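Putative hydrolase (Shewanella frigidimarina, PDB 3LHO) probably acts as an iron-dependent dioxygenase of the 2-oxoadipate dioxygenase/decarboxylase family, related to the glyoxalases, with nickel bound at its metal site in the crystal. Local coordinates at residues 14-17 with 18-22; 25-28 with 29-33; 166-170 with 171-175; 117-121 with 122-126. All coordinates share one frame; numbering follows the deposited sequence. Where two conformers were deposited one is given.

Contact 1. Residues 14-17 with 18-22; sequences WQDY and IKMTP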
loop_
_atom_site.group_PDB
_atom_site.type_symbol
_atom_site.label_atom_id
_atom_site.label_comp_id
_atom_site.label_asym_id
_atom_site.label_seq_id
_atom_site.Cartn_x
_atom_site.Cartn_y
_atom_site.Cartn_z
ATOM N N TRP A 14 -5.995 1.225 9.128
ATOM C CA TRP A 14 -5.463 2.566 9.386
ATOM C C TRP A 14 -4.811 2.676 10.756
ATOM O O TRP A 14 -3.729 3.238 10.882
ATOM C CB TRP A 14 -6.587 3.584 9.239
ATOM C CG TRP A 14 -6.219 5.013 9.599
ATOM C CD1 TRP A 14 -6.502 5.660 10.775
ATOM C CD2 TRP A 14 -5.526 5.956 8.771
ATOM N NE1 TRP A 14 -6.007 6.955 10.732
ATOM C CE2 TRP A 14 -5.400 7.161 9.516
ATOM C CE3 TRP A 14 -4.996 5.906 7.480
ATOM C CZ2 TRP A 14 -4.785 8.307 9.000
ATOM C CZ3 TRP A 14 -4.380 7.045 6.972
ATOM C CH2 TRP A 14 -4.276 8.227 7.728
ATOM N N GLN A 15 -5.441 2.129 11.780
ATOM C CA GLN A 15 -4.824 2.182 13.136
ATOM C C GLN A 15 -3.434 1.527 13.155
ATOM O O GLN A 15 -2.495 2.039 13.777
ATOM C CB GLN A 15 -5.711 1.561 14.238
ATOM C CG GLN A 15 -6.903 2.474 14.678
ATOM C CD GLN A 15 -6.481 3.940 15.021
ATOM O OE1 GLN A 15 -5.417 4.177 15.613
ATOM N NE2 GLN A 15 -7.321 4.908 14.650
ATOM N N ASP A 16 -3.312 0.418 12.441
ATOM C CA ASP A 16 -2.049 -0.272 12.301
ATOM C C ASP A 16 -1.033 0.501 11.474
ATOM O O ASP A 16 0.134 0.607 11.870
ATOM C CB ASP A 16 -2.240 -1.673 11.749
ATOM C CG ASP A 16 -0.934 -2.346 11.533
ATOM O OD1 ASP A 16 -0.319 -2.766 12.497
ATOM O OD2 ASP A 16 -0.431 -2.366 10.395
ATOM N N TYR A 17 -1.485 1.027 10.338
ATOM C CA TYR A 17 -0.666 1.829 9.444
ATOM C C TYR A 17 -0.039 3.074 10.062
ATOM O O TYR A 17 1.140 3.367 9.790
ATOM C CB TYR A 17 -1.554 2.243 8.273
ATOM C CG TYR A 17 -0.996 3.251 7.256
ATOM C CD1 TYR A 17 0.010 2.880 6.362
ATOM C CD2 TYR A 17 -1.565 4.509 7.137
ATOM C CE1 TYR A 17 0.488 3.764 5.385
ATOM C CE2 TYR A 17 -1.113 5.424 6.159
ATOM C CZ TYR A 17 -0.085 5.057 5.300
ATOM O OH TYR A 17 0.314 5.940 4.326
ATOM N N ILE A 18 -0.821 3.815 10.851
ATOM C CA ILE A 18 -0.317 5.054 11.467
ATOM C C ILE A 18 0.748 4.793 12.536
ATOM O O ILE A 18 1.548 5.670 12.823
ATOM C CB ILE A 18 -1.441 6.010 12.034
ATOM C CG1 ILE A 18 -2.241 5.359 13.168
ATOM C CG2 ILE A 18 -2.354 6.530 10.919
ATOM C CD1 ILE A 18 -3.257 6.342 13.848
ATOM N N LYS A 19 0.791 3.584 13.094
ATOM C CA LYS A 19 1.870 3.203 13.963
ATOM C C LYS A 19 3.204 3.228 13.241
ATOM O O LYS A 19 4.197 3.586 13.844
ATOM C CB LYS A 19 1.651 1.821 14.588
ATOM C CG LYS A 19 0.440 1.723 15.472
ATOM C CD LYS A 19 0.240 0.268 15.925
ATOM C CE LYS A 19 -1.026 0.100 16.715
ATOM N NZ LYS A 19 -1.206 -1.346 17.033
HETATM N N MSE A 20 3.226 2.812 11.972
HETATM C CA MSE A 20 4.409 2.865 11.136
HETATM C C MSE A 20 4.576 4.251 10.552
HETATM O O MSE A 20 5.695 4.627 10.234
HETATM C CB MSE A 20 4.283 1.941 9.912
HETATM C CG MSE A 20 4.445 0.494 10.226
HETATM SE SE MSE A 20 4.336 -0.481 8.624
HETATM C CE MSE A 20 2.458 -0.271 8.237
ATOM N N THR A 21 3.467 4.978 10.404
ATOM C CA THR A 21 3.414 6.176 9.548
ATOM C C THR A 21 2.759 7.370 10.300
ATOM O O THR A 21 1.658 7.828 9.944
ATOM C CB THR A 21 2.624 5.866 8.252
ATOM O OG1 THR A 21 2.921 4.526 7.833
ATOM C CG2 THR A 21 2.985 6.837 7.128
ATOM N N PRO A 22 3.446 7.883 11.335
ATOM C CA PRO A 22 2.910 9.006 12.106
ATOM C C PRO A 22 2.583 10.229 11.267
ATOM O O PRO A 22 1.633 10.943 11.593
ATOM C CB PRO A 22 4.021 9.329 13.118
ATOM C CG PRO A 22 5.225 8.646 12.633
ATOM C CD PRO A 22 4.751 7.437 11.875
HETATM O O HOH W 1 -1.427 -2.885 14.668
#
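Tyr17 O gathers three donors where helix 6-20 runs out. Thr21 OG1 turns back to it at 2.9 Å, tilted 33° from the carbonyl plane, while Thr21 N and the amide of Met20, a selenomethionine, add weak bonds. One turn earlier Ile18 N still gives a regular helical bond to Trp14 O, 3.0 Å long. Lys19 NZ is 2.8 Å from a water that also sits by Asp16 OD1; the leg to Asp16 OD1 is too short to trust, so the water bridge is doubtful. The other carboxylate oxygen of Asp16 is held by a salt bridge to Arg162, and Tyr17 OH bonds to Phe233 O. Around this polar frame the packing is chiefly aliphatic on aromatic. Ile18 lays its CG2 methyl over one face of the Trp14 indole in a CH-pi contact, 3.7 Å from the centroid of the six-membered ring. With its CG1 between backbone N and carbonyl carbon (chi1 63°), the longer branch runs beside Gln15 instead, and CD1 comes within 3.5 Å of Gln15 OE1. Thr21 CB stands over a face of the Tyr17 ring, 4.1 Å from its centroid. Regular bonding thus gives way to weak i to i+3 and i to i+4 bonds at the end of helix 6-20, at a helix-helix corner where Thr21 holds the N-cap position of helix 22-32 without making a capping bond.

Contact 2. Residues 25-28 with 29-33; sequences AKIH and QLLGH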
loop_
_atom_site.group_PDB
_atom_site.type_symbol
_atom_site.label_atom_id
_atom_site.label_comp_id
_atom_site.label_asym_id
_atom_site.label_seq_id
_atom_site.Cartn_x
_atom_site.Cartn_y
_atom_site.Cartn_z
ATOM N N ALA A 25 -0.949 10.192 10.259
ATOM C CA ALA A 25 -1.915 10.613 11.288
ATOM C C ALA A 25 -1.985 12.149 11.316
ATOM O O ALA A 25 -3.079 12.752 11.374
ATOM C CB ALA A 25 -1.576 10.024 12.687
ATOM N N LYS A 26 -0.833 12.791 11.203
ATOM C CA LYS A 26 -0.786 14.262 11.295
ATOM C C LYS A 26 -1.422 14.933 10.069
ATOM O O LYS A 26 -2.199 15.871 10.214
ATOM C CB LYS A 26 0.651 14.760 11.490
ATOM C CG LYS A 26 1.276 14.315 12.799
ATOM C CD LYS A 26 2.683 14.884 12.934
ATOM C CE LYS A 26 3.396 14.434 14.198
ATOM N NZ LYS A 26 4.843 14.823 14.178
ATOM N N ILE A 27 -1.078 14.460 8.877
ATOM C CA ILE A 27 -1.625 15.037 7.648
ATOM C C ILE A 27 -3.153 14.784 7.564
ATOM O O ILE A 27 -3.885 15.658 7.129
ATOM C CB ILE A 27 -0.857 14.543 6.415
ATOM C CG1 ILE A 27 0.591 15.063 6.498
ATOM C CG2 ILE A 27 -1.568 14.985 5.096
ATOM C CD1 ILE A 27 1.565 14.427 5.537
ATOM N N HIS A 28 -3.628 13.622 8.027
ATOM C CA HIS A 28 -5.072 13.347 8.090
ATOM C C HIS A 28 -5.777 14.426 8.927
ATOM O O HIS A 28 -6.761 14.997 8.490
ATOM C CB HIS A 28 -5.345 11.946 8.670
ATOM C CG HIS A 28 -6.787 11.533 8.609
ATOM N ND1 HIS A 28 -7.702 11.873 9.591
ATOM C CD2 HIS A 28 -7.474 10.801 7.691
ATOM C CE1 HIS A 28 -8.891 11.375 9.272
ATOM N NE2 HIS A 28 -8.777 10.713 8.128
ATOM N N GLN A 29 -5.262 14.697 10.124
ATOM C CA GLN A 29 -5.783 15.768 10.976
ATOM C C GLN A 29 -5.703 17.145 10.281
ATOM O O GLN A 29 -6.687 17.896 10.273
ATOM C CB GLN A 29 -5.062 15.767 12.342
ATOM C CG GLN A 29 -5.577 16.773 13.370
ATOM C CD GLN A 29 -7.050 16.592 13.717
ATOM O OE1 GLN A 29 -7.582 15.484 13.671
ATOM N NE2 GLN A 29 -7.712 17.688 14.067
ATOM N N LEU A 30 -4.561 17.465 9.676
ATOM C CA LEU A 30 -4.397 18.735 8.952
ATOM C C LEU A 30 -5.451 18.984 7.854
ATOM O O LEU A 30 -6.042 20.065 7.785
ATOM C CB LEU A 30 -3.003 18.799 8.339
ATOM C CG LEU A 30 -2.596 20.024 7.500
ATOM C CD1 LEU A 30 -2.321 21.213 8.419
ATOM C CD2 LEU A 30 -1.338 19.755 6.645
ATOM N N LEU A 31 -5.667 17.991 6.987
ATOM C CA LEU A 31 -6.546 18.119 5.847
ATOM C C LEU A 31 -8.039 18.000 6.183
ATOM O O LEU A 31 -8.889 18.622 5.537
ATOM C CB LEU A 31 -6.162 17.062 4.782
ATOM C CG LEU A 31 -4.802 17.241 4.105
ATOM C CD1 LEU A 31 -4.507 16.098 3.091
ATOM C CD2 LEU A 31 -4.736 18.581 3.427
ATOM N N GLY A 32 -8.365 17.203 7.185
ATOM C CA GLY A 32 -9.761 16.911 7.514
ATOM C C GLY A 32 -10.266 17.620 8.762
ATOM O O GLY A 32 -11.457 17.588 9.034
ATOM N N HIS A 33 -9.360 18.230 9.531
ATOM C CA HIS A 33 -9.703 18.966 10.744
ATOM C C HIS A 33 -10.468 18.075 11.736
ATOM O O HIS A 33 -11.312 18.556 12.489
ATOM C CB HIS A 33 -10.524 20.227 10.405
ATOM C CG HIS A 33 -10.070 20.948 9.166
ATOM N ND1 HIS A 33 -8.897 21.674 9.109
ATOM C CD2 HIS A 33 -10.644 21.068 7.945
ATOM C CE1 HIS A 33 -8.769 22.209 7.906
ATOM N NE2 HIS A 33 -9.812 21.851 7.179
HETATM O O HOH W 2 -7.406 13.042 11.997
#
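Leu31 packs back along the helix onto Ile27. Its CB lies 3.6 Å from Ile27 O, the same oxygen that accepts the Leu31 amide bond. CG, set anti to its own carbonyl carbon (chi1 -67°), stays close to that oxygen and begins to meet the Ile27 side chain. CD1 then reaches Ile27 CG2 at 3.7 Å, the two chains running side by side in the same direction. This is an i to i+4 pair on the buried side of helix 22-32, and both residues press on Phe236 of strand 235-239, so the helix packs against the main sheet here. With an alanine here CG and both methyls are gone, which would probably leave Ile27 CG2 without its helix neighbour and open a gap beside Phe236. On another side of the helix a water links consecutive residues: it lies in plane at the edge of the His28 ring, 2.7 Å from His28 ND1, and donates to Gln29 OE1 at 3.0 Å. Gln29 bends at chi2 (59°), which curls its amide back to this water. The His28 ring also meets Trp14, their planes about 50° apart. At the C-terminal end Gly32 N still bonds to His28 O at 3.0 Å, and His33, now with positive phi, keeps a 2.8 Å bond from its N to Gln29 O while its NE2 bonds to Glu175.

Contact 3. Residues 166-170 with 171-175; sequences FTVSI and NDLPE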
loop_
_atom_site.group_PDB
_atom_site.type_symbol
_atom_site.label_atom_id
_atom_site.label_comp_id
_atom_site.label_asym_id
_atom_site.label_seq_id
_atom_site.Cartn_x
_atom_site.Cartn_y
_atom_site.Cartn_z
ATOM N N PHE A 166 -1.888 4.352 2.395
ATOM C CA PHE A 166 -3.170 4.961 2.050
ATOM C C PHE A 166 -2.927 6.143 1.132
ATOM O O PHE A 166 -1.898 6.817 1.261
ATOM C CB PHE A 166 -3.839 5.477 3.286
ATOM C CG PHE A 166 -4.499 4.417 4.062
ATOM C CD1 PHE A 166 -3.743 3.458 4.718
ATOM C CD2 PHE A 166 -5.893 4.383 4.165
ATOM C CE1 PHE A 166 -4.371 2.464 5.473
ATOM C CE2 PHE A 166 -6.512 3.405 4.960
ATOM C CZ PHE A 166 -5.752 2.427 5.546
ATOM N N THR A 167 -3.892 6.395 0.246
ATOM C CA THR A 167 -3.855 7.514 -0.670
ATOM C C THR A 167 -5.116 8.367 -0.592
ATOM O O THR A 167 -6.221 7.862 -0.829
ATOM C CB THR A 167 -3.684 7.032 -2.111
ATOM O OG1 THR A 167 -2.484 6.252 -2.208
ATOM C CG2 THR A 167 -3.608 8.268 -3.056
ATOM N N VAL A 168 -4.937 9.645 -0.247
ATOM C CA VAL A 168 -6.002 10.626 -0.193
ATOM C C VAL A 168 -6.543 10.970 -1.553
ATOM O O VAL A 168 -5.774 11.132 -2.504
ATOM C CB VAL A 168 -5.523 11.904 0.533
ATOM C CG1 VAL A 168 -6.607 12.977 0.527
ATOM C CG2 VAL A 168 -5.114 11.527 1.993
ATOM N N SER A 169 -7.873 11.051 -1.663
ATOM C CA SER A 169 -8.497 11.456 -2.879
ATOM C C SER A 169 -8.552 12.977 -2.880
ATOM O O SER A 169 -9.338 13.582 -2.112
ATOM C CB SER A 169 -9.933 10.918 -2.976
ATOM O OG SER A 169 -10.585 11.496 -4.094
ATOM N N ILE A 170 -7.745 13.570 -3.761
ATOM C CA ILE A 170 -7.729 15.021 -3.941
ATOM C C ILE A 170 -9.083 15.452 -4.531
ATOM O O ILE A 170 -9.645 16.457 -4.102
ATOM C CB ILE A 170 -6.547 15.488 -4.838
ATOM C CG1 ILE A 170 -5.206 15.222 -4.119
ATOM C CG2 ILE A 170 -6.677 16.981 -5.177
ATOM C CD1 ILE A 170 -3.986 15.397 -5.018
ATOM N N ASN A 171 -9.598 14.672 -5.482
ATOM C CA ASN A 171 -10.932 14.898 -6.056
ATOM C C ASN A 171 -11.943 15.236 -4.968
ATOM O O ASN A 171 -12.696 16.188 -5.088
ATOM C CB ASN A 171 -11.443 13.691 -6.843
ATOM C CG ASN A 171 -10.515 13.290 -8.010
ATOM O OD1 ASN A 171 -9.316 12.992 -7.817
ATOM N ND2 ASN A 171 -11.076 13.241 -9.208
ATOM N N ASP A 172 -11.934 14.454 -3.892
ATOM C CA ASP A 172 -12.932 14.573 -2.829
ATOM C C ASP A 172 -12.640 15.597 -1.736
ATOM O O ASP A 172 -13.528 15.872 -0.922
ATOM C CB ASP A 172 -13.157 13.228 -2.195
ATOM C CG ASP A 172 -13.904 12.238 -3.134
ATOM O OD1 ASP A 172 -15.152 12.211 -3.112
ATOM O OD2 ASP A 172 -13.244 11.435 -3.824
ATOM N N LEU A 173 -11.444 16.178 -1.705
ATOM C CA LEU A 173 -11.140 17.188 -0.660
ATOM C C LEU A 173 -11.929 18.475 -0.958
ATOM O O LEU A 173 -11.766 19.072 -2.016
ATOM C CB LEU A 173 -9.654 17.521 -0.610
ATOM C CG LEU A 173 -8.657 16.484 -0.094
ATOM C CD1 LEU A 173 -7.246 17.005 -0.340
ATOM C CD2 LEU A 173 -8.887 16.154 1.397
ATOM N N PRO A 174 -12.814 18.894 -0.042
ATOM C CA PRO A 174 -13.600 20.089 -0.359
ATOM C C PRO A 174 -12.838 21.408 -0.486
ATOM O O PRO A 174 -13.307 22.299 -1.182
ATOM C CB PRO A 174 -14.618 20.166 0.787
ATOM C CG PRO A 174 -14.156 19.256 1.835
ATOM C CD PRO A 174 -13.310 18.204 1.165
ATOM N N GLU A 175 -11.683 21.533 0.165
ATOM C CA GLU A 175 -10.964 22.809 0.189
ATOM C C GLU A 175 -9.855 22.944 -0.844
ATOM O O GLU A 175 -9.189 23.975 -0.895
ATOM C CB GLU A 175 -10.346 23.033 1.562
ATOM C CG GLU A 175 -11.337 23.189 2.674
ATOM C CD GLU A 175 -10.710 22.943 4.038
ATOM O OE1 GLU A 175 -9.469 23.048 4.166
ATOM O OE2 GLU A 175 -11.462 22.623 4.985
HETATM O O HOH W 3 -9.235 10.118 -6.553
#
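The Asp172 carboxylate, in the type I beta turn from Ile170 to Leu173, is approached at OD2 by Ser169 OG, 2.7 Å away, on the anti lone pair, the one turned from the other oxygen. The neighbouring flat group, the Asn171 amide, is tied at both of its polar atoms: a water donates to Asn171 OD1 and equally, at 3.1 Å, to Ser169 OG, while Asn171 ND2 bonds to Arg239 O. The Ser169 hydroxyl therefore gives its proton to the carboxylate and accepts one from the water. A third flat group, the carbonyl of Ile170, has Leu173 N above its plane, 61° out of it, at 3.0 Å. That bond closes the turn, which takes the chain off the end of strand 165-169 on its way to helix 179-188. The strand lies in the main mixed sheet between 39-47 and 235-239, next to the nickel site: Thr167 OG1 bonds to Glu235 OE1, a second-shell contact to a residue that binds the metal. Ser169 has OG anti to its backbone N (chi1 172°), which points the hydroxyl at Asp172, the third residue of the turn, and a weak bond from Asp172 N to Ser169 O spans the same bend. Beneath the turn the contact is apolar. Leu173 folds back beside the strand, packs on Val182 of helix 179-188, and crosses Val168 at about a right angle, Leu173 CD2 lying 4.0 Å from Val168 CG1.

Contact 4. Residues 117-121 with 122-126; sequences DQVDI and AATTA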
loop_
_atom_site.group_PDB
_atom_site.type_symbol
_atom_site.label_atom_id
_atom_site.label_comp_id
_atom_site.label_asym_id
_atom_site.label_seq_id
_atom_site.Cartn_x
_atom_site.Cartn_y
_atom_site.Cartn_z
ATOM N N ASP A 117 6.851 -20.173 4.860
ATOM C CA ASP A 117 6.650 -21.456 5.511
ATOM C C ASP A 117 6.307 -21.204 6.940
ATOM O O ASP A 117 5.657 -22.027 7.566
ATOM C CB ASP A 117 7.900 -22.340 5.476
ATOM C CG ASP A 117 8.122 -22.985 4.148
ATOM O OD1 ASP A 117 7.241 -22.898 3.277
ATOM O OD2 ASP A 117 9.228 -23.535 3.967
ATOM N N GLN A 118 6.721 -20.083 7.499
ATOM C CA GLN A 118 6.404 -19.843 8.928
ATOM C C GLN A 118 5.008 -19.285 9.206
ATOM O O GLN A 118 4.564 -19.243 10.382
ATOM C CB GLN A 118 7.454 -18.937 9.556
ATOM C CG GLN A 118 8.851 -19.550 9.592
ATOM C CD GLN A 118 9.928 -18.520 9.928
ATOM O OE1 GLN A 118 9.974 -17.999 11.042
ATOM N NE2 GLN A 118 10.816 -18.236 8.965
ATOM N N VAL A 119 4.326 -18.841 8.154
ATOM C CA VAL A 119 2.947 -18.357 8.257
ATOM C C VAL A 119 1.985 -19.538 8.511
ATOM O O VAL A 119 1.893 -20.468 7.713
ATOM C CB VAL A 119 2.500 -17.633 6.981
ATOM C CG1 VAL A 119 1.006 -17.203 7.096
ATOM C CG2 VAL A 119 3.415 -16.422 6.671
ATOM N N ASP A 120 1.301 -19.503 9.648
ATOM C CA ASP A 120 0.188 -20.407 9.889
ATOM C C ASP A 120 -0.961 -20.180 8.925
ATOM O O ASP A 120 -1.540 -19.078 8.858
ATOM C CB ASP A 120 -0.312 -20.217 11.326
ATOM C CG ASP A 120 -1.435 -21.179 11.694
ATOM O OD1 ASP A 120 -1.835 -22.026 10.864
ATOM O OD2 ASP A 120 -1.913 -21.075 12.835
ATOM N N ILE A 121 -1.314 -21.218 8.172
ATOM C CA ILE A 121 -2.363 -21.084 7.140
ATOM C C ILE A 121 -3.659 -20.579 7.781
ATOM O O ILE A 121 -4.410 -19.820 7.189
ATOM C CB ILE A 121 -2.611 -22.391 6.352
ATOM C CG1 ILE A 121 -3.537 -22.111 5.153
ATOM C CG2 ILE A 121 -3.172 -23.552 7.309
ATOM C CD1 ILE A 121 -3.599 -23.201 4.134
ATOM N N ALA A 122 -3.900 -20.974 9.030
ATOM C CA ALA A 122 -5.098 -20.535 9.708
ATOM C C ALA A 122 -5.166 -19.021 9.931
ATOM O O ALA A 122 -6.247 -18.470 10.014
ATOM C CB ALA A 122 -5.251 -21.280 10.998
ATOM N N ALA A 123 -4.015 -18.365 10.011
ATOM C CA ALA A 123 -3.949 -16.941 10.227
ATOM C C ALA A 123 -4.507 -16.192 9.019
ATOM O O ALA A 123 -4.985 -15.060 9.161
ATOM C CB ALA A 123 -2.443 -16.482 10.502
ATOM N N THR A 124 -4.471 -16.838 7.845
ATOM C CA THR A 124 -4.772 -16.147 6.601
ATOM C C THR A 124 -6.265 -15.903 6.426
ATOM O O THR A 124 -6.655 -15.102 5.566
ATOM C CB THR A 124 -4.245 -16.878 5.362
ATOM O OG1 THR A 124 -4.906 -18.131 5.242
ATOM C CG2 THR A 124 -2.725 -17.097 5.428
ATOM N N THR A 125 -7.087 -16.572 7.243
ATOM C CA THR A 125 -8.526 -16.344 7.216
ATOM C C THR A 125 -9.060 -15.584 8.452
ATOM O O THR A 125 -10.273 -15.367 8.577
ATOM C CB THR A 125 -9.312 -17.661 7.022
ATOM O OG1 THR A 125 -10.692 -17.328 6.828
ATOM C CG2 THR A 125 -9.113 -18.705 8.246
ATOM N N ALA A 126 -8.166 -15.137 9.335
ATOM C CA ALA A 126 -8.572 -14.380 10.525
ATOM C C ALA A 126 -8.773 -12.940 10.095
ATOM O O ALA A 126 -8.183 -12.492 9.098
ATOM C CB ALA A 126 -7.493 -14.448 11.636
#
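Thr124 doubles back onto Ile121 O with two donors, and this is the tight heart of the bend. The hydroxyl OG1 comes to 2.6 Å in the carbonyl plane, while the amide N bonds to the same oxygen at 3.1 Å from above that plane. OG1 can do this because it sits between backbone N and carbonyl carbon (chi1 64°). With a valine in place of Thr124 the hydroxyl is lost, which would probably leave Ile121 O held by the backbone amide alone. One residue earlier Ala123 N bonds to Asp120 O at 2.8 Å, and Asp120 OD1 takes the amide of Ala122 at 3.0 Å, met from above the carboxylate plane: an Asx turn opening a short run of helical backbone. The rest is looser. Val119 CG1 and Thr124 CG2 only graze, 4.1 Å apart, and the side chains of Ile121 and Ala122 lie on the exposed surface, where crystal neighbours touch them. The bend belongs to the loop between helices 106-116 and 140-149; Val119 O is bonded by Lys51, and Thr124 O by His60 of helix 54-62.

Along the chain the order is contact 1, contact 2, contact 4, contact 3. Contacts 1 and 2 lie on the successive helices 6-20 and 22-32, their centres about 13 Å apart, and they touch where Trp14 CZ2 packs on His28 CB at 3.7 Å. Contact 3, far on in sequence, comes back to both: its centre is about 11 Å from contact 2, joined by a probable bond between His33 and Glu175, and Phe166 meets Trp14 and Tyr17. The N-terminal helices thus pack on strand 165-169, an inner strand of the main sheet, whose His165 binds nickel. Contact 4 stands apart, about 35 Å from contact 3 between centres and across the chain's centre.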